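Local coordinates for protein 4-hydroxy-tetrahydrodipicolinate synthase (Methanocaldococcus jannaschii DSM 2661, PDB 2YXG) that probably catalyses the condensation of pyruvate with aspartate semialdehyde through a Schiff base, a step of lysine biosynthesis by the diaminopimelate pathway, at residues A[3-8]-A[214-219]; A[129-134]-A[145-150]; A[172-175]-A[180-183]; A[191-196]-A[218-223]. One frame throughout, in Å; residues are numbered along the deposited sequence.

Overall arrangement
All four contacts belong to the TIM barrel and pack its parallel strands or their outer helices. Contact 1 closes the longest loop of the four, bringing strand 4-7 to helix 209-221; contacts 2 and 3 lie inside that loop. Contacts 2 and 3 follow each other around the wall, with centres about 10 Å apart, and touch through Val147 and Leu173. Contact 4 joins helices 189-194 and 209-221. It shares Tyr218 and Ala219 with contact 1, their centres being about 10 Å apart. It also touches contact 3, where Ile192 packs on Val181. The strands of the wall are thus covered by helices, and contacts 3 and 4 lie where that wall meets a second subunit of the tetramer.

Contact 1 of 4, residues A[3-8]-A[214-219]; sequences KGVYPA and EMVNYA
Gly4 and Val5 meet Val216 where the first strand of the TIM barrel, 4-7, packs against the outer helix 209-221. The contact is apolar and has no hydrogen bond across it. At Gly4 the backbone itself does the touching: its CA lies 3.9 Å from Val216 CG1. Gly4 has no side chain, and its phi is positive, 93°. Val5 follows and points its side chain toward the helix. CG1 of Val5 is anti to the backbone N, chi1 169°, which leaves CG2 as the branch directed at Val216. The two valines meet at a slant. Tyr6 turns to another side of the strand. Its OH accepts a hydrogen bond from Lys3 N, which lies in the ring plane, 2.9 Å away. Tyr6 OH is also hydrogen-bonded to Gln71 OE1. Val200 of the adjacent strand 199-202 touches both valines, and Ile193 covers Val216 from helix 189-194. The contact joins the first barrel strand to helix 209-221, which follows the eighth strand, 199-202. The tightest point is between methyls, with Val5 CG2 3.5 Å from Val216 CG2.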
loop_
_atom_site.group_PDB
_atom_site.type_symbol
_atom_site.label_atom_id
_atom_site.label_comp_id
_atom_site.label_asym_id
_atom_site.label_seq_id
_atom_site.Cartn_x
_atom_site.Cartn_y
_atom_site.Cartn_z
ATOM N N LYS A 3 -22.449 -5.287 23.217
ATOM C CA LYS A 3 -22.754 -6.575 22.552
ATOM C C LYS A 3 -23.813 -6.501 21.461
ATOM O O LYS A 3 -24.860 -5.898 21.651
ATOM C CB LYS A 3 -23.182 -7.613 23.589
ATOM C CG LYS A 3 -23.139 -9.051 23.058
ATOM C CD LYS A 3 -23.580 -10.109 24.106
ATOM C CE LYS A 3 -22.733 -11.389 23.968
ATOM N NZ LYS A 3 -23.389 -12.599 24.609
ATOM N N GLY A 4 -23.574 -7.146 20.315
ATOM C CA GLY A 4 -24.632 -7.189 19.299
ATOM C C GLY A 4 -24.507 -6.069 18.306
ATOM O O GLY A 4 -23.422 -5.557 18.084
ATOM N N VAL A 5 -25.615 -5.681 17.700
ATOM C CA VAL A 5 -25.604 -4.801 16.522
ATOM C C VAL A 5 -25.961 -3.376 16.869
ATOM O O VAL A 5 -27.040 -3.158 17.486
ATOM C CB VAL A 5 -26.623 -5.288 15.455
ATOM C CG1 VAL A 5 -26.827 -4.249 14.366
ATOM C CG2 VAL A 5 -26.189 -6.641 14.916
ATOM N N TYR A 6 -25.090 -2.431 16.479
ATOM C CA TYR A 6 -25.307 -0.955 16.690
ATOM C C TYR A 6 -25.225 -0.193 15.387
ATOM O O TYR A 6 -24.138 0.077 14.890
ATOM C CB TYR A 6 -24.283 -0.346 17.657
ATOM C CG TYR A 6 -24.218 -1.027 19.007
ATOM C CD1 TYR A 6 -24.811 -0.444 20.124
ATOM C CD2 TYR A 6 -23.514 -2.247 19.177
ATOM C CE1 TYR A 6 -24.744 -1.071 21.389
ATOM C CE2 TYR A 6 -23.420 -2.869 20.432
ATOM C CZ TYR A 6 -24.058 -2.283 21.533
ATOM O OH TYR A 6 -23.991 -2.890 22.776
ATOM N N PRO A 7 -26.368 0.138 14.798
ATOM C CA PRO A 7 -26.204 0.805 13.514
ATOM C C PRO A 7 -25.678 2.199 13.666
ATOM O O PRO A 7 -26.031 2.882 14.641
ATOM C CB PRO A 7 -27.625 0.868 12.921
ATOM C CG PRO A 7 -28.560 0.402 14.090
ATOM C CD PRO A 7 -27.769 -0.134 15.189
ATOM N N ALA A 8 -24.839 2.602 12.701
ATOM C CA ALA A 8 -24.330 3.959 12.645
ATOM C C ALA A 8 -25.341 4.694 11.809
ATOM O O ALA A 8 -25.430 4.507 10.575
ATOM C CB ALA A 8 -22.912 3.996 12.022
ATOM N N GLU A 214 -30.045 -10.828 13.618
ATOM C CA GLU A 214 -30.136 -12.244 13.784
ATOM C C GLU A 214 -28.851 -12.958 13.318
ATOM O O GLU A 214 -28.425 -13.927 13.969
ATOM C CB GLU A 214 -31.463 -12.783 13.250
ATOM C CG GLU A 214 -31.538 -13.123 11.826
ATOM C CD GLU A 214 -32.850 -13.966 11.516
ATOM O OE1 GLU A 214 -33.998 -13.382 11.683
ATOM O OE2 GLU A 214 -32.697 -15.196 11.140
ATOM N N MET A 215 -28.164 -12.414 12.297
ATOM C CA MET A 215 -26.903 -13.038 11.855
ATOM C C MET A 215 -25.883 -12.949 13.000
ATOM O O MET A 215 -25.197 -13.911 13.310
ATOM C CB MET A 215 -26.311 -12.306 10.640
ATOM C CG MET A 215 -24.991 -12.940 10.112
ATOM S SD MET A 215 -24.167 -11.818 8.976
ATOM C CE MET A 215 -23.361 -10.749 10.196
ATOM N N VAL A 216 -25.814 -11.773 13.621
ATOM C CA VAL A 216 -24.939 -11.516 14.736
ATOM C C VAL A 216 -25.231 -12.387 15.965
ATOM O O VAL A 216 -24.337 -12.968 16.530
ATOM C CB VAL A 216 -24.899 -9.965 15.034
ATOM C CG1 VAL A 216 -24.124 -9.648 16.290
ATOM C CG2 VAL A 216 -24.181 -9.273 13.874
ATOM N N ASN A 217 -26.499 -12.502 16.348
ATOM C CA ASN A 217 -26.894 -13.422 17.436
ATOM C C ASN A 217 -26.496 -14.859 17.128
ATOM O O ASN A 217 -26.041 -15.572 18.033
ATOM C CB ASN A 217 -28.388 -13.341 17.722
ATOM C CG ASN A 217 -28.770 -12.082 18.489
ATOM O OD1 ASN A 217 -27.942 -11.476 19.172
ATOM N ND2 ASN A 217 -30.030 -11.688 18.382
ATOM N N TYR A 218 -26.636 -15.298 15.865
ATOM C CA TYR A 218 -26.150 -16.672 15.527
ATOM C C TYR A 218 -24.636 -16.793 15.715
ATOM O O TYR A 218 -24.152 -17.770 16.286
ATOM C CB TYR A 218 -26.481 -17.099 14.083
ATOM C CG TYR A 218 -27.908 -17.462 13.844
ATOM C CD1 TYR A 218 -28.591 -18.325 14.711
ATOM C CD2 TYR A 218 -28.587 -16.953 12.720
ATOM C CE1 TYR A 218 -29.933 -18.647 14.483
ATOM C CE2 TYR A 218 -29.919 -17.281 12.469
ATOM C CZ TYR A 218 -30.595 -18.121 13.336
ATOM O OH TYR A 218 -31.941 -18.453 13.051
ATOM N N ALA A 219 -23.894 -15.817 15.184
ATOM C CA ALA A 219 -22.449 -15.824 15.317
ATOM C C ALA A 219 -22.038 -15.715 16.795
ATOM O O ALA A 219 -21.079 -16.376 17.205
ATOM C CB ALA A 219 -21.801 -14.706 14.465
#

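Contact 2 of 4, residues A[129-134]-A[145-150]; sequences IVLYNV and KTVKLL
Leu131 reaches from strand 129-133 to Val147 and Leu150 of helix 144-153. This is strand-to-helix packing in the wall of the TIM barrel. Leu131 points toward the helix. Its CG is anti to the carbonyl carbon and beside the backbone N, chi1 -61°. The second torsion, 179°, extends the chain so that CD1 becomes the leading atom. CD1 meets both helix residues. Leu150 has a similar shape, with chi1 -74° and an extended second torsion. It also offers CD1, and the two leucines meet methyl to methyl at an oblique angle. Val147, one helical turn earlier, adds CG2 more loosely, 4.4 Å from Leu131 CD1. No polar atom takes part across the contact. Phe118 of helix 111-124 touches both Leu131 and Leu150, and Ile157 of the adjacent strand 157-162 touches Leu131.

The neighbouring strand residues face elsewhere. Tyr132, probably the catalytic proton donor and acceptor, makes a cation-pi contact with Lys161, the probable Schiff-base lysine. Asn133 is held by bonds to Glu162, Asn141 and Leu142. Leu131 thus packs the outer side of a strand that also carries an active-site residue. Its closest approach to the helix is from CD1 to Leu150 CD1, 3.9 Å.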
loop_
_atom_site.group_PDB
_atom_site.type_symbol
_atom_site.label_atom_id
_atom_site.label_comp_id
_atom_site.label_asym_id
_atom_site.label_seq_id
_atom_site.Cartn_x
_atom_site.Cartn_y
_atom_site.Cartn_z
ATOM N N ILE A 129 -16.103 4.434 26.769
ATOM C CA ILE A 129 -15.605 4.993 25.506
ATOM C C ILE A 129 -15.304 3.884 24.508
ATOM O O ILE A 129 -14.577 2.949 24.829
ATOM C CB ILE A 129 -14.293 5.791 25.744
ATOM C CG1 ILE A 129 -14.604 7.044 26.570
ATOM C CG2 ILE A 129 -13.557 6.103 24.349
ATOM C CD1 ILE A 129 -13.463 7.526 27.318
ATOM N N VAL A 130 -15.880 3.994 23.312
ATOM C CA VAL A 130 -15.504 3.150 22.180
ATOM C C VAL A 130 -14.475 3.882 21.286
ATOM O O VAL A 130 -14.764 4.923 20.662
ATOM C CB VAL A 130 -16.775 2.733 21.389
ATOM C CG1 VAL A 130 -16.450 1.691 20.288
ATOM C CG2 VAL A 130 -17.828 2.155 22.345
ATOM N N LEU A 131 -13.285 3.327 21.231
ATOM C CA LEU A 131 -12.245 3.817 20.345
ATOM C C LEU A 131 -12.557 3.389 18.908
ATOM O O LEU A 131 -12.928 2.254 18.696
ATOM C CB LEU A 131 -10.889 3.257 20.759
ATOM C CG LEU A 131 -10.375 3.609 22.189
ATOM C CD1 LEU A 131 -9.023 2.972 22.462
ATOM C CD2 LEU A 131 -10.264 5.090 22.376
ATOM N N TYR A 132 -12.474 4.289 17.935
ATOM C CA TYR A 132 -12.753 3.892 16.539
ATOM C C TYR A 132 -11.474 4.035 15.702
ATOM O O TYR A 132 -10.910 5.121 15.600
ATOM C CB TYR A 132 -13.880 4.741 15.987
ATOM C CG TYR A 132 -14.237 4.520 14.526
ATOM C CD1 TYR A 132 -13.933 3.314 13.864
ATOM C CD2 TYR A 132 -14.932 5.499 13.820
ATOM C CE1 TYR A 132 -14.257 3.122 12.535
ATOM C CE2 TYR A 132 -15.294 5.305 12.493
ATOM C CZ TYR A 132 -14.955 4.119 11.859
ATOM O OH TYR A 132 -15.323 3.907 10.545
ATOM N N ASN A 133 -11.000 2.918 15.165
ATOM C CA ASN A 133 -9.817 2.895 14.345
ATOM C C ASN A 133 -10.222 2.568 12.899
ATOM O O ASN A 133 -10.887 1.565 12.639
ATOM C CB ASN A 133 -8.809 1.829 14.880
ATOM C CG ASN A 133 -7.505 1.760 14.063
ATOM O OD1 ASN A 133 -6.838 2.795 13.822
ATOM N ND2 ASN A 133 -7.118 0.544 13.679
ATOM N N VAL A 134 -9.829 3.415 11.954
ATOM C CA VAL A 134 -10.170 3.154 10.515
ATOM C C VAL A 134 -9.094 3.764 9.664
ATOM O O VAL A 134 -9.275 4.816 9.064
ATOM C CB VAL A 134 -11.636 3.649 10.139
ATOM C CG1 VAL A 134 -11.809 5.165 10.458
ATOM C CG2 VAL A 134 -12.041 3.303 8.690
ATOM N N LYS A 145 -0.782 -2.223 21.108
ATOM C CA LYS A 145 0.012 -1.864 22.298
ATOM C C LYS A 145 -0.492 -0.581 22.932
ATOM O O LYS A 145 -0.471 -0.456 24.149
ATOM C CB LYS A 145 1.532 -1.757 22.025
ATOM C CG LYS A 145 1.985 -0.570 21.112
ATOM C CD LYS A 145 3.561 -0.541 21.022
ATOM C CE LYS A 145 4.092 0.583 20.075
ATOM N NZ LYS A 145 5.607 0.563 19.823
ATOM N N THR A 146 -0.929 0.356 22.084
ATOM C CA THR A 146 -1.436 1.628 22.498
ATOM C C THR A 146 -2.798 1.478 23.128
ATOM O O THR A 146 -3.028 2.039 24.182
ATOM C CB THR A 146 -1.432 2.651 21.368
ATOM O OG1 THR A 146 -0.128 2.669 20.778
ATOM C CG2 THR A 146 -1.766 4.057 21.883
ATOM N N VAL A 147 -3.697 0.708 22.515
ATOM C CA VAL A 147 -4.957 0.354 23.175
ATOM C C VAL A 147 -4.779 -0.275 24.569
ATOM O O VAL A 147 -5.556 0.029 25.493
ATOM C CB VAL A 147 -5.781 -0.594 22.340
ATOM C CG1 VAL A 147 -7.049 -1.017 23.098
ATOM C CG2 VAL A 147 -6.083 0.031 20.948
ATOM N N LYS A 148 -3.799 -1.178 24.710
ATOM C CA LYS A 148 -3.549 -1.883 25.973
ATOM C C LYS A 148 -3.144 -0.920 27.107
ATOM O O LYS A 148 -3.700 -1.005 28.205
ATOM C CB LYS A 148 -2.545 -3.017 25.766
ATOM C CG LYS A 148 -2.114 -3.808 27.062
ATOM C CD LYS A 148 -1.065 -4.833 26.638
ATOM C CE LYS A 148 -0.891 -5.953 27.683
ATOM N NZ LYS A 148 -0.048 -5.480 28.805
ATOM N N LEU A 149 -2.225 0.025 26.820
ATOM C CA LEU A 149 -1.879 1.132 27.767
ATOM C C LEU A 149 -3.094 1.947 28.164
ATOM O O LEU A 149 -3.341 2.155 29.352
ATOM C CB LEU A 149 -0.786 2.066 27.207
ATOM C CG LEU A 149 0.556 1.363 26.909
ATOM C CD1 LEU A 149 1.509 2.251 26.093
ATOM C CD2 LEU A 149 1.248 0.788 28.179
ATOM N N LEU A 150 -3.874 2.378 27.175
ATOM C CA LEU A 150 -5.155 3.081 27.458
ATOM C C LEU A 150 -6.071 2.369 28.455
ATOM O O LEU A 150 -6.512 2.957 29.463
ATOM C CB LEU A 150 -5.929 3.363 26.172
ATOM C CG LEU A 150 -5.260 4.510 25.398
ATOM C CD1 LEU A 150 -5.766 4.636 23.909
ATOM C CD2 LEU A 150 -5.441 5.773 26.178
#

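Contact 3 of 4, residues A[172-175]-A[180-183]; sequences ELIH and TVLS
Val181 of strand 180-183 packs against Leu173 and Ile174 of helix 168-177. The helix precedes the strand in the beta-alpha-beta unit that begins with strand 157-162. Across the contact the interaction is wholly apolar. Val181 points toward the helix. Its CG1 is anti to the backbone N, chi1 174°, and CG2 is the branch that meets both helix residues. Leu173 offers CB, which lies 3.7 Å from Val181 CG2. Leu173 CD1 also borders Val181 CG2, more loosely at 4.2 Å, and these two side chains cross at about a right angle. Ile174 comes to the same methyl from a direction roughly at right angles to that of Leu173 CB. Its side chain sets out past the strand, but the chain bends back, with chi1 -63° and chi2 -69°, and brings CD1 onto the valine. The distance from Ile174 CD1 to Val181 CG2 is 3.5 Å, tighter than a usual carbon contact. Ile174 CD1 also lies 3.9 Å from Val181 CB, so it covers the base of the valine as well as one methyl.

Polar interactions lie outside this apolar patch. Glu172 OE2 forms a salt bridge with Lys239 of a second subunit, and Ile174 packs on Tyr232 of that subunit, so the helix meets both the strand and the subunit interface. Within the chain, Leu173 reaches Val147 of helix 144-153, while Val181 touches Ile192 of helix 189-194.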
loop_
_atom_site.group_PDB
_atom_site.type_symbol
_atom_site.label_atom_id
_atom_site.label_comp_id
_atom_site.label_asym_id
_atom_site.label_seq_id
_atom_site.Cartn_x
_atom_site.Cartn_y
_atom_site.Cartn_z
ATOM N N GLU A 172 -4.730 -9.765 18.046
ATOM C CA GLU A 172 -3.831 -9.097 18.992
ATOM C C GLU A 172 -4.605 -8.356 20.059
ATOM O O GLU A 172 -4.221 -8.425 21.226
ATOM C CB GLU A 172 -2.826 -8.186 18.278
ATOM C CG GLU A 172 -2.038 -9.016 17.204
ATOM C CD GLU A 172 -1.355 -8.231 16.057
ATOM O OE1 GLU A 172 -1.307 -6.954 16.041
ATOM O OE2 GLU A 172 -0.857 -8.935 15.135
ATOM N N LEU A 173 -5.679 -7.668 19.678
ATOM C CA LEU A 173 -6.579 -7.044 20.647
ATOM C C LEU A 173 -7.265 -8.075 21.548
ATOM O O LEU A 173 -7.348 -7.874 22.771
ATOM C CB LEU A 173 -7.642 -6.151 19.991
ATOM C CG LEU A 173 -7.131 -4.869 19.278
ATOM C CD1 LEU A 173 -8.168 -4.319 18.331
ATOM C CD2 LEU A 173 -6.697 -3.796 20.278
ATOM N N ILE A 174 -7.755 -9.171 20.975
ATOM C CA ILE A 174 -8.491 -10.098 21.797
ATOM C C ILE A 174 -7.498 -10.711 22.778
ATOM O O ILE A 174 -7.790 -10.828 23.954
ATOM C CB ILE A 174 -9.251 -11.176 20.967
ATOM C CG1 ILE A 174 -10.312 -10.521 20.057
ATOM C CG2 ILE A 174 -9.939 -12.221 21.869
ATOM C CD1 ILE A 174 -11.443 -9.943 20.818
ATOM N N HIS A 175 -6.317 -11.052 22.264
ATOM C CA HIS A 175 -5.281 -11.722 23.023
ATOM C C HIS A 175 -4.744 -10.840 24.165
ATOM O O HIS A 175 -4.645 -11.351 25.266
ATOM C CB HIS A 175 -4.142 -12.160 22.083
ATOM C CG HIS A 175 -2.996 -12.855 22.768
ATOM N ND1 HIS A 175 -3.067 -14.165 23.223
ATOM C CD2 HIS A 175 -1.733 -12.439 23.024
ATOM C CE1 HIS A 175 -1.912 -14.508 23.754
ATOM N NE2 HIS A 175 -1.084 -13.480 23.649
ATOM N N THR A 180 -13.375 -4.979 24.737
ATOM C CA THR A 180 -14.286 -5.569 23.776
ATOM C C THR A 180 -13.950 -5.131 22.349
ATOM O O THR A 180 -13.709 -3.928 22.071
ATOM C CB THR A 180 -15.679 -5.153 24.123
ATOM O OG1 THR A 180 -15.921 -5.535 25.472
ATOM C CG2 THR A 180 -16.703 -5.803 23.212
ATOM N N VAL A 181 -13.874 -6.100 21.445
ATOM C CA VAL A 181 -13.748 -5.736 20.030
ATOM C C VAL A 181 -15.114 -5.691 19.361
ATOM O O VAL A 181 -15.838 -6.666 19.438
ATOM C CB VAL A 181 -12.770 -6.678 19.247
ATOM C CG1 VAL A 181 -12.786 -6.341 17.738
ATOM C CG2 VAL A 181 -11.335 -6.620 19.851
ATOM N N LEU A 182 -15.462 -4.553 18.741
ATOM C CA LEU A 182 -16.607 -4.466 17.806
ATOM C C LEU A 182 -16.112 -4.372 16.344
ATOM O O LEU A 182 -15.121 -3.694 16.037
ATOM C CB LEU A 182 -17.532 -3.270 18.103
ATOM C CG LEU A 182 -18.032 -3.212 19.570
ATOM C CD1 LEU A 182 -18.635 -1.849 19.957
ATOM C CD2 LEU A 182 -18.995 -4.383 19.899
ATOM N N SER A 183 -16.797 -5.066 15.450
ATOM C CA SER A 183 -16.479 -4.932 14.047
ATOM C C SER A 183 -16.798 -3.557 13.507
ATOM O O SER A 183 -17.903 -2.995 13.712
ATOM C CB SER A 183 -17.202 -5.991 13.225
ATOM O OG SER A 183 -16.905 -5.784 11.846
#

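Contact 4 of 4, residues A[191-196]-A[218-223]; sequences PIIALG and YALEGD
Ile193 lays its CG2 over the backbone and CB of Ala219, joining helix 189-194 to helix 209-221 on the outside of the TIM barrel. CG2 is the main contact branch. It is anti to the backbone N, while CG1 lies beside that N, chi1 -63°. CG2 comes within 3.5 Å of Ala219 O and 3.8 Å of Ala219 CB. The other branch ends in CD1, which also lies 3.8 Å from Ala219 CB. The alanine methyl is thus met by both branches of the isoleucine. Ile193 CA and Ala219 CA are 6.4 Å apart, a close approach of the two helices at the alanine. Leu220 starts away from the other helix, but its end returns, and CD2 lies 4.1 Å from Ile193 CG2.

Both helices end close by in Schellman motifs, with Gly196 and Gly222 at positive phi. In the second, Gly222 N and Asp223 N reach Tyr218 O from opposite faces of its plane.

Phe224 of helix 224-240 covers Ala194 and Ala219. The carbonyl oxygens of Ala194 and Leu195 bond to Arg228 and Tyr232 of a second subunit, and Pro191 meets its own counterpart there. Helix 189-194 thus packs on helix 209-221 and also takes part in the subunit interface, with Ile192 on strand 180-183.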
loop_
_atom_site.group_PDB
_atom_site.type_symbol
_atom_site.label_atom_id
_atom_site.label_comp_id
_atom_site.label_asym_id
_atom_site.label_seq_id
_atom_site.Cartn_x
_atom_site.Cartn_y
_atom_site.Cartn_z
ATOM N N PRO A 191 -16.376 -13.098 10.551
ATOM C CA PRO A 191 -15.059 -13.545 11.017
ATOM C C PRO A 191 -14.510 -12.831 12.291
ATOM O O PRO A 191 -13.872 -13.474 13.148
ATOM C CB PRO A 191 -14.165 -13.322 9.804
ATOM C CG PRO A 191 -14.818 -12.316 8.998
ATOM C CD PRO A 191 -16.298 -12.495 9.212
ATOM N N ILE A 192 -14.798 -11.549 12.460
ATOM C CA ILE A 192 -14.444 -10.884 13.740
ATOM C C ILE A 192 -15.094 -11.513 15.018
ATOM O O ILE A 192 -14.448 -11.688 16.018
ATOM C CB ILE A 192 -14.615 -9.319 13.641
ATOM C CG1 ILE A 192 -13.553 -8.744 12.663
ATOM C CG2 ILE A 192 -14.572 -8.654 15.052
ATOM C CD1 ILE A 192 -13.700 -7.249 12.349
ATOM N N ILE A 193 -16.353 -11.896 14.960
ATOM C CA ILE A 193 -17.021 -12.600 16.083
ATOM C C ILE A 193 -16.450 -13.996 16.364
ATOM O O ILE A 193 -16.276 -14.390 17.531
ATOM C CB ILE A 193 -18.540 -12.637 15.875
ATOM C CG1 ILE A 193 -19.124 -11.207 15.876
ATOM C CG2 ILE A 193 -19.205 -13.433 16.929
ATOM C CD1 ILE A 193 -20.604 -11.172 15.369
ATOM N N ALA A 194 -16.121 -14.712 15.284
ATOM C CA ALA A 194 -15.418 -15.994 15.380
ATOM C C ALA A 194 -14.113 -15.842 16.150
ATOM O O ALA A 194 -13.722 -16.732 16.932
ATOM C CB ALA A 194 -15.155 -16.576 13.969
ATOM N N LEU A 195 -13.445 -14.707 15.934
ATOM C CA LEU A 195 -12.190 -14.443 16.588
ATOM C C LEU A 195 -12.414 -14.036 18.041
ATOM O O LEU A 195 -11.445 -13.980 18.788
ATOM C CB LEU A 195 -11.395 -13.356 15.866
ATOM C CG LEU A 195 -10.553 -13.857 14.687
ATOM C CD1 LEU A 195 -10.015 -12.662 13.819
ATOM C CD2 LEU A 195 -9.385 -14.783 15.138
ATOM N N GLY A 196 -13.667 -13.777 18.404
ATOM C CA GLY A 196 -14.088 -13.366 19.763
ATOM C C GLY A 196 -14.639 -11.936 19.900
ATOM O O GLY A 196 -14.803 -11.426 21.025
ATOM N N TYR A 218 -26.636 -15.298 15.865
ATOM C CA TYR A 218 -26.150 -16.672 15.527
ATOM C C TYR A 218 -24.636 -16.793 15.715
ATOM O O TYR A 218 -24.152 -17.770 16.286
ATOM C CB TYR A 218 -26.481 -17.099 14.083
ATOM C CG TYR A 218 -27.908 -17.462 13.844
ATOM C CD1 TYR A 218 -28.591 -18.325 14.711
ATOM C CD2 TYR A 218 -28.587 -16.953 12.720
ATOM C CE1 TYR A 218 -29.933 -18.647 14.483
ATOM C CE2 TYR A 218 -29.919 -17.281 12.469
ATOM C CZ TYR A 218 -30.595 -18.121 13.336
ATOM O OH TYR A 218 -31.941 -18.453 13.051
ATOM N N ALA A 219 -23.894 -15.817 15.184
ATOM C CA ALA A 219 -22.449 -15.824 15.317
ATOM C C ALA A 219 -22.038 -15.715 16.795
ATOM O O ALA A 219 -21.079 -16.376 17.205
ATOM C CB ALA A 219 -21.801 -14.706 14.465
ATOM N N LEU A 220 -22.746 -14.876 17.562
ATOM C CA LEU A 220 -22.557 -14.782 19.009
ATOM C C LEU A 220 -22.807 -16.096 19.741
ATOM O O LEU A 220 -22.012 -16.444 20.609
ATOM C CB LEU A 220 -23.402 -13.670 19.639
ATOM C CG LEU A 220 -22.838 -12.264 19.381
ATOM C CD1 LEU A 220 -23.886 -11.195 19.792
ATOM C CD2 LEU A 220 -21.463 -12.048 20.104
ATOM N N GLU A 221 -23.874 -16.826 19.388
ATOM C CA GLU A 221 -24.139 -18.102 20.056
ATOM C C GLU A 221 -23.248 -19.234 19.526
ATOM O O GLU A 221 -23.118 -20.277 20.144
ATOM C CB GLU A 221 -25.626 -18.459 20.026
ATOM C CG GLU A 221 -26.142 -18.919 18.679
ATOM C CD GLU A 221 -27.648 -19.134 18.672
ATOM O OE1 GLU A 221 -28.361 -18.345 19.357
ATOM O OE2 GLU A 221 -28.121 -20.085 17.997
ATOM N N GLY A 222 -22.590 -19.009 18.398
ATOM C CA GLY A 222 -21.586 -19.954 17.912
ATOM C C GLY A 222 -22.181 -20.838 16.850
ATOM O O GLY A 222 -21.662 -21.907 16.568
ATOM N N ASP A 223 -23.281 -20.393 16.268
ATOM C CA ASP A 223 -23.931 -21.139 15.182
ATOM C C ASP A 223 -23.552 -20.512 13.822
ATOM O O ASP A 223 -24.296 -19.736 13.213
ATOM C CB ASP A 223 -25.448 -21.189 15.400
ATOM C CG ASP A 223 -26.140 -22.137 14.436
ATOM O OD1 ASP A 223 -25.452 -22.773 13.596
ATOM O OD2 ASP A 223 -27.376 -22.225 14.484
#